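PDB 5D2E: MlnE from Bacillus amyloliquefaciens subsp. plantarum, which carries an N-terminal B-type ketoreductase that binds NADP and probably reduces beta-keto intermediates on the macrolactin polyketide assembly line. Local coordinates for residues K52-D66 and Q76-S89. Numbering follows the deposited sequence.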
loop_
_atom_site.group_PDB
_atom_site.type_symbol
_atom_site.label_atom_id
_atom_site.label_comp_id
_atom_site.label_asym_id
_atom_site.label_seq_id
_atom_site.Cartn_x
_atom_site.Cartn_y
_atom_site.Cartn_z
ATOM N N LYS A 52 -11.552 7.850 -29.697
ATOM C CA LYS A 52 -10.789 6.648 -29.584
ATOM C C LYS A 52 -9.269 6.859 -29.496
ATOM O O LYS A 52 -8.573 6.020 -28.931
ATOM C CB LYS A 52 -11.106 5.770 -30.746
ATOM C CG LYS A 52 -12.556 5.408 -30.801
ATOM C CD LYS A 52 -12.890 4.837 -32.171
ATOM C CE LYS A 52 -12.578 3.356 -32.244
ATOM N NZ LYS A 52 -13.768 2.515 -31.861
ATOM N N PHE A 53 -8.732 7.949 -30.040
ATOM C CA PHE A 53 -7.279 8.042 -30.208
ATOM C C PHE A 53 -6.606 8.830 -29.091
ATOM O O PHE A 53 -7.204 9.715 -28.502
ATOM C CB PHE A 53 -6.891 8.719 -31.553
ATOM C CG PHE A 53 -7.361 8.003 -32.809
ATOM C CD1 PHE A 53 -7.787 6.674 -32.809
ATOM C CD2 PHE A 53 -7.361 8.695 -33.998
ATOM C CE1 PHE A 53 -8.187 6.044 -33.964
ATOM C CE2 PHE A 53 -7.800 8.081 -35.155
ATOM C CZ PHE A 53 -8.187 6.772 -35.152
ATOM N N PRO A 54 -5.300 8.578 -28.874
ATOM C CA PRO A 54 -4.491 9.460 -28.041
ATOM C C PRO A 54 -4.554 10.905 -28.558
ATOM O O PRO A 54 -4.829 11.115 -29.750
ATOM C CB PRO A 54 -3.086 8.880 -28.189
ATOM C CG PRO A 54 -3.233 7.505 -28.740
ATOM C CD PRO A 54 -4.516 7.493 -29.502
ATOM N N HIS A 55 -4.261 11.873 -27.700
ATOM C CA HIS A 55 -4.314 13.314 -28.087
ATOM C C HIS A 55 -3.145 13.814 -28.946
ATOM O O HIS A 55 -3.264 14.863 -29.550
ATOM C CB HIS A 55 -4.442 14.238 -26.848
ATOM C CG HIS A 55 -5.854 14.664 -26.556
ATOM N ND1 HIS A 55 -6.369 14.721 -25.277
ATOM C CD2 HIS A 55 -6.864 15.037 -27.381
ATOM C CE1 HIS A 55 -7.632 15.107 -25.325
ATOM N NE2 HIS A 55 -7.958 15.304 -26.591
ATOM N N THR A 56 -2.014 13.099 -28.965
ATOM C CA THR A 56 -0.899 13.384 -29.885
ATOM C C THR A 56 -0.756 12.204 -30.799
ATOM O O THR A 56 -1.260 11.120 -30.498
ATOM C CB THR A 56 0.419 13.552 -29.141
ATOM O OG1 THR A 56 0.767 12.301 -28.520
ATOM C CG2 THR A 56 0.274 14.625 -28.086
ATOM N N LYS A 57 -0.090 12.405 -31.920
ATOM C CA LYS A 57 0.049 11.354 -32.871
ATOM C C LYS A 57 1.449 10.756 -32.745
ATOM O O LYS A 57 2.350 11.089 -33.502
ATOM C CB LYS A 57 -0.252 11.896 -34.259
ATOM C CG LYS A 57 -0.117 10.867 -35.370
ATOM C CD LYS A 57 -0.835 11.318 -36.648
ATOM C CE LYS A 57 -0.340 12.667 -37.155
ATOM N NZ LYS A 57 -1.062 13.078 -38.383
ATOM N N GLU A 58 1.631 9.882 -31.757
ATOM C CA GLU A 58 2.900 9.321 -31.417
ATOM C C GLU A 58 2.724 7.836 -31.121
ATOM O O GLU A 58 1.621 7.410 -30.873
ATOM C CB GLU A 58 3.429 10.045 -30.184
ATOM C CG GLU A 58 3.987 11.424 -30.498
ATOM C CD GLU A 58 4.444 12.056 -29.230
ATOM O OE1 GLU A 58 5.595 11.841 -28.832
ATOM O OE2 GLU A 58 3.602 12.659 -28.548
ATOM N N PRO A 59 3.818 7.048 -31.167
ATOM C CA PRO A 59 3.745 5.603 -31.009
ATOM C C PRO A 59 3.170 5.211 -29.625
ATOM O O PRO A 59 3.324 5.917 -28.636
ATOM C CB PRO A 59 5.179 5.150 -31.193
ATOM C CG PRO A 59 5.839 6.261 -32.002
ATOM C CD PRO A 59 5.185 7.497 -31.471
ATOM N N ILE A 60 2.395 4.162 -29.658
ATOM C CA ILE A 60 1.786 3.528 -28.502
ATOM C C ILE A 60 2.511 2.187 -28.236
ATOM O O ILE A 60 2.757 1.398 -29.192
ATOM C CB ILE A 60 0.332 3.229 -28.821
ATOM C CG1 ILE A 60 -0.405 4.517 -29.102
ATOM C CG2 ILE A 60 -0.313 2.387 -27.699
ATOM C CD1 ILE A 60 -1.752 4.253 -29.786
ATOM N N LEU A 61 2.855 1.913 -26.983
ATOM C CA LEU A 61 3.552 0.704 -26.595
ATOM C C LEU A 61 2.650 -0.020 -25.598
ATOM O O LEU A 61 2.287 0.549 -24.585
ATOM C CB LEU A 61 4.888 1.067 -25.947
ATOM C CG LEU A 61 5.651 -0.077 -25.333
ATOM C CD1 LEU A 61 6.024 -1.125 -26.366
ATOM C CD2 LEU A 61 6.928 0.492 -24.699
ATOM N N PHE A 62 2.316 -1.278 -25.877
ATOM C CA PHE A 62 1.348 -2.040 -25.122
ATOM C C PHE A 62 1.980 -3.298 -24.698
ATOM O O PHE A 62 2.428 -4.078 -25.556
ATOM C CB PHE A 62 0.164 -2.352 -26.103
ATOM C CG PHE A 62 -1.144 -2.760 -25.444
ATOM C CD1 PHE A 62 -1.243 -3.930 -24.731
ATOM C CD2 PHE A 62 -2.262 -1.965 -25.550
ATOM C CE1 PHE A 62 -2.418 -4.329 -24.122
ATOM C CE2 PHE A 62 -3.482 -2.351 -24.932
ATOM C CZ PHE A 62 -3.534 -3.537 -24.215
ATOM N N PHE A 63 1.976 -3.561 -23.383
ATOM C CA PHE A 63 2.512 -4.760 -22.791
ATOM C C PHE A 63 1.318 -5.608 -22.364
ATOM O O PHE A 63 0.430 -5.108 -21.652
ATOM C CB PHE A 63 3.323 -4.430 -21.530
ATOM C CG PHE A 63 4.615 -3.662 -21.761
ATOM C CD1 PHE A 63 5.727 -4.289 -22.239
ATOM C CD2 PHE A 63 4.705 -2.310 -21.456
ATOM C CE1 PHE A 63 6.900 -3.616 -22.428
ATOM C CE2 PHE A 63 5.884 -1.598 -21.665
ATOM C CZ PHE A 63 6.999 -2.283 -22.133
ATOM N N CYS A 64 1.317 -6.892 -22.737
ATOM C CA CYS A 64 0.193 -7.791 -22.429
ATOM C C CYS A 64 0.784 -9.151 -22.283
ATOM O O CYS A 64 1.790 -9.466 -22.900
ATOM C CB CYS A 64 -0.863 -7.753 -23.569
ATOM S SG CYS A 64 -2.468 -8.541 -23.115
ATOM N N GLU A 65 0.158 -9.997 -21.504
ATOM C CA GLU A 65 0.720 -11.316 -21.274
ATOM C C GLU A 65 0.649 -12.164 -22.563
ATOM O O GLU A 65 1.558 -12.942 -22.847
ATOM C CB GLU A 65 0.030 -11.995 -20.070
ATOM C CG GLU A 65 0.818 -13.113 -19.406
ATOM C CD GLU A 65 2.166 -12.689 -18.782
ATOM O OE1 GLU A 65 2.292 -11.807 -17.858
ATOM O OE2 GLU A 65 3.135 -13.325 -19.210
ATOM N N ASP A 66 -0.353 -11.918 -23.379
ATOM C CA ASP A 66 -0.593 -12.744 -24.546
ATOM C C ASP A 66 -1.213 -11.907 -25.591
ATOM O O ASP A 66 -1.369 -10.655 -25.447
ATOM C CB ASP A 66 -1.495 -13.958 -24.150
ATOM C CG ASP A 66 -2.862 -13.544 -23.631
ATOM O OD1 ASP A 66 -3.373 -12.425 -23.888
ATOM O OD2 ASP A 66 -3.431 -14.361 -22.896
ATOM N N GLN A 76 -9.481 -0.713 -32.797
ATOM C CA GLN A 76 -9.736 0.555 -32.142
ATOM C C GLN A 76 -8.936 1.715 -32.766
ATOM O O GLN A 76 -9.388 2.867 -32.829
ATOM C CB GLN A 76 -9.388 0.399 -30.637
ATOM C CG GLN A 76 -9.797 1.613 -29.833
ATOM C CD GLN A 76 -11.238 1.559 -29.374
ATOM O OE1 GLN A 76 -12.006 0.754 -29.871
ATOM N NE2 GLN A 76 -11.584 2.364 -28.349
ATOM N N LEU A 77 -7.729 1.396 -33.222
ATOM C CA LEU A 77 -6.786 2.399 -33.724
ATOM C C LEU A 77 -6.816 2.515 -35.251
ATOM O O LEU A 77 -5.928 3.188 -35.842
ATOM C CB LEU A 77 -5.374 2.009 -33.275
ATOM C CG LEU A 77 -5.160 2.076 -31.777
ATOM C CD1 LEU A 77 -3.854 1.397 -31.434
ATOM C CD2 LEU A 77 -5.212 3.518 -31.323
ATOM N N GLU A 78 -7.816 1.885 -35.883
ATOM C CA GLU A 78 -7.960 2.017 -37.349
ATOM C C GLU A 78 -8.024 3.486 -37.699
ATOM O O GLU A 78 -8.800 4.219 -37.166
ATOM C CB GLU A 78 -9.174 1.265 -37.867
ATOM C CG GLU A 78 -8.841 -0.208 -38.096
ATOM C CD GLU A 78 -10.049 -1.074 -38.471
ATOM O OE1 GLU A 78 -11.060 -0.499 -38.886
ATOM O OE2 GLU A 78 -10.007 -2.325 -38.344
ATOM N N GLY A 79 -7.116 3.951 -38.540
ATOM C CA GLY A 79 -7.109 5.391 -38.889
ATOM C C GLY A 79 -6.073 6.202 -38.163
ATOM O O GLY A 79 -5.888 7.373 -38.460
ATOM N N TYR A 80 -5.423 5.608 -37.145
ATOM C CA TYR A 80 -4.486 6.360 -36.290
ATOM C C TYR A 80 -3.120 6.111 -36.934
ATOM O O TYR A 80 -2.744 4.970 -37.167
ATOM C CB TYR A 80 -4.535 5.853 -34.878
ATOM C CG TYR A 80 -3.545 6.482 -33.959
ATOM C CD1 TYR A 80 -3.714 7.791 -33.523
ATOM C CD2 TYR A 80 -2.469 5.765 -33.510
ATOM C CE1 TYR A 80 -2.833 8.368 -32.666
ATOM C CE2 TYR A 80 -1.543 6.321 -32.638
ATOM C CZ TYR A 80 -1.745 7.641 -32.222
ATOM O OH TYR A 80 -0.877 8.230 -31.331
ATOM N N GLU A 81 -2.438 7.184 -37.285
ATOM C CA GLU A 81 -1.230 7.082 -38.137
ATOM C C GLU A 81 0.039 7.320 -37.349
ATOM O O GLU A 81 0.726 8.360 -37.481
ATOM C CB GLU A 81 -1.325 8.050 -39.302
ATOM C CG GLU A 81 -2.383 7.516 -40.265
ATOM C CD GLU A 81 -2.606 8.403 -41.469
ATOM O OE1 GLU A 81 -2.461 9.645 -41.360
ATOM O OE2 GLU A 81 -2.950 7.815 -42.496
ATOM N N ALA A 82 0.267 6.385 -36.440
ATOM C CA ALA A 82 1.535 6.265 -35.715
ATOM C C ALA A 82 1.658 4.807 -35.321
ATOM O O ALA A 82 0.642 4.104 -35.177
ATOM C CB ALA A 82 1.529 7.137 -34.469
ATOM N N PRO A 83 2.865 4.338 -35.088
ATOM C CA PRO A 83 2.992 2.906 -34.821
ATOM C C PRO A 83 2.293 2.414 -33.549
ATOM O O PRO A 83 2.282 3.122 -32.552
ATOM C CB PRO A 83 4.477 2.695 -34.660
ATOM C CG PRO A 83 5.142 3.898 -35.251
ATOM C CD PRO A 83 4.160 5.006 -35.328
ATOM N N PHE A 84 1.821 1.169 -33.592
ATOM C CA PHE A 84 1.359 0.456 -32.405
ATOM C C PHE A 84 2.287 -0.705 -32.138
ATOM O O PHE A 84 2.503 -1.583 -32.993
ATOM C CB PHE A 84 -0.090 0.036 -32.631
ATOM C CG PHE A 84 -0.687 -0.763 -31.520
ATOM C CD1 PHE A 84 -1.006 -0.169 -30.313
ATOM C CD2 PHE A 84 -0.927 -2.121 -31.675
ATOM C CE1 PHE A 84 -1.566 -0.913 -29.304
ATOM C CE2 PHE A 84 -1.527 -2.847 -30.670
ATOM C CZ PHE A 84 -1.836 -2.249 -29.488
ATOM N N ILE A 85 2.960 -0.674 -30.984
ATOM C CA ILE A 85 3.915 -1.714 -30.628
ATOM C C ILE A 85 3.286 -2.635 -29.584
ATOM O O ILE A 85 2.825 -2.166 -28.517
ATOM C CB ILE A 85 5.196 -1.077 -30.053
ATOM C CG1 ILE A 85 5.728 0.024 -31.008
ATOM C CG2 ILE A 85 6.223 -2.148 -29.763
ATOM C CD1 ILE A 85 6.135 -0.434 -32.422
ATOM N N TYR A 86 3.274 -3.915 -29.839
ATOM C CA TYR A 86 2.570 -4.872 -28.956
ATOM C C TYR A 86 3.493 -5.951 -28.511
ATOM O O TYR A 86 4.070 -6.718 -29.293
ATOM C CB TYR A 86 1.340 -5.425 -29.646
ATOM C CG TYR A 86 0.396 -6.202 -28.801
ATOM C CD1 TYR A 86 0.562 -7.551 -28.622
ATOM C CD2 TYR A 86 -0.730 -5.614 -28.240
ATOM C CE1 TYR A 86 -0.353 -8.276 -27.858
ATOM C CE2 TYR A 86 -1.651 -6.339 -27.506
ATOM C CZ TYR A 86 -1.443 -7.657 -27.280
ATOM O OH TYR A 86 -2.350 -8.448 -26.568
ATOM N N VAL A 87 3.733 -5.976 -27.214
ATOM C CA VAL A 87 4.704 -6.852 -26.620
ATOM C C VAL A 87 4.056 -7.875 -25.714
ATOM O O VAL A 87 3.336 -7.526 -24.775
ATOM C CB VAL A 87 5.698 -6.033 -25.771
ATOM C CG1 VAL A 87 6.868 -6.919 -25.296
ATOM C CG2 VAL A 87 6.162 -4.800 -26.531
ATOM N N THR A 88 4.385 -9.129 -25.945
ATOM C CA THR A 88 3.880 -10.210 -25.156
ATOM C C THR A 88 4.954 -10.980 -24.467
ATOM O O THR A 88 6.137 -10.812 -24.685
ATOM C CB THR A 88 3.057 -11.207 -26.039
ATOM O OG1 THR A 88 3.918 -11.786 -27.008
ATOM C CG2 THR A 88 1.969 -10.556 -26.720
ATOM N N SER A 89 4.530 -11.842 -23.573
ATOM C CA SER A 89 5.409 -12.689 -22.830
ATOM C C SER A 89 6.030 -13.833 -23.638
ATOM O O SER A 89 5.338 -14.508 -24.393
ATOM C CB SER A 89 4.619 -13.298 -21.673
ATOM O OG SER A 89 5.507 -14.004 -20.897
HETATM O O HOH W 1 -13.166 -0.312 -32.214
HETATM O O HOH W 2 -3.476 11.030 -39.231
HETATM O O HOH W 3 2.506 -14.671 -24.720
#
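With CG trans to the backbone N (chi1 176°), Tyr-80 extends toward 52-66, while Phe-53 has CG beside its backbone N, opposite the carbonyl carbon (chi1 -61°), so that the two side chains overlap while running antiparallel. Tyr-80 CB thereby sits over the centre of the Phe-53 ring, 3.7 Å from its centroid, a CH-pi contact; the carbonyl oxygens of Gln-76 and Glu-78 line that ring's edge. Pro-54 CD lies over one face of the Tyr-80 ring, offset toward the rim, and Ile-60 CD1 approaches Tyr-80 CE2 to 3.5 Å before meeting Leu-77 tip to tip. The phenol OH lies near two carbonyls at its ring edge, Glu-58 O at 2.7 Å and Thr-56 O at 3.0 Å. Past these two loops, strands 60-64 and 84-89 run parallel, their amides and carbonyls alternating in a ladder from Ile-60 N to Pro-83 O through to Cys-64 N to Val-87 O. Phe-62, Phe-84 and Tyr-86 form an aromatic cluster on one face, where Phe-62 also meets Ile-229 of helix 222-233; Leu-61 CD1 touches Ile-85 CG2 and Val-87 CG2 on the other. The pairing joins the two strands of the beta-alpha-beta unit 60-64, 70-76, 84-89 in the Rossmann-like subdomain, away from NADP. Tyr-86 OH donates in plane to a lone pair of Asp-66 O (2.7 Å) and accepts from Met-69 N, so this hydroxyl is used both ways.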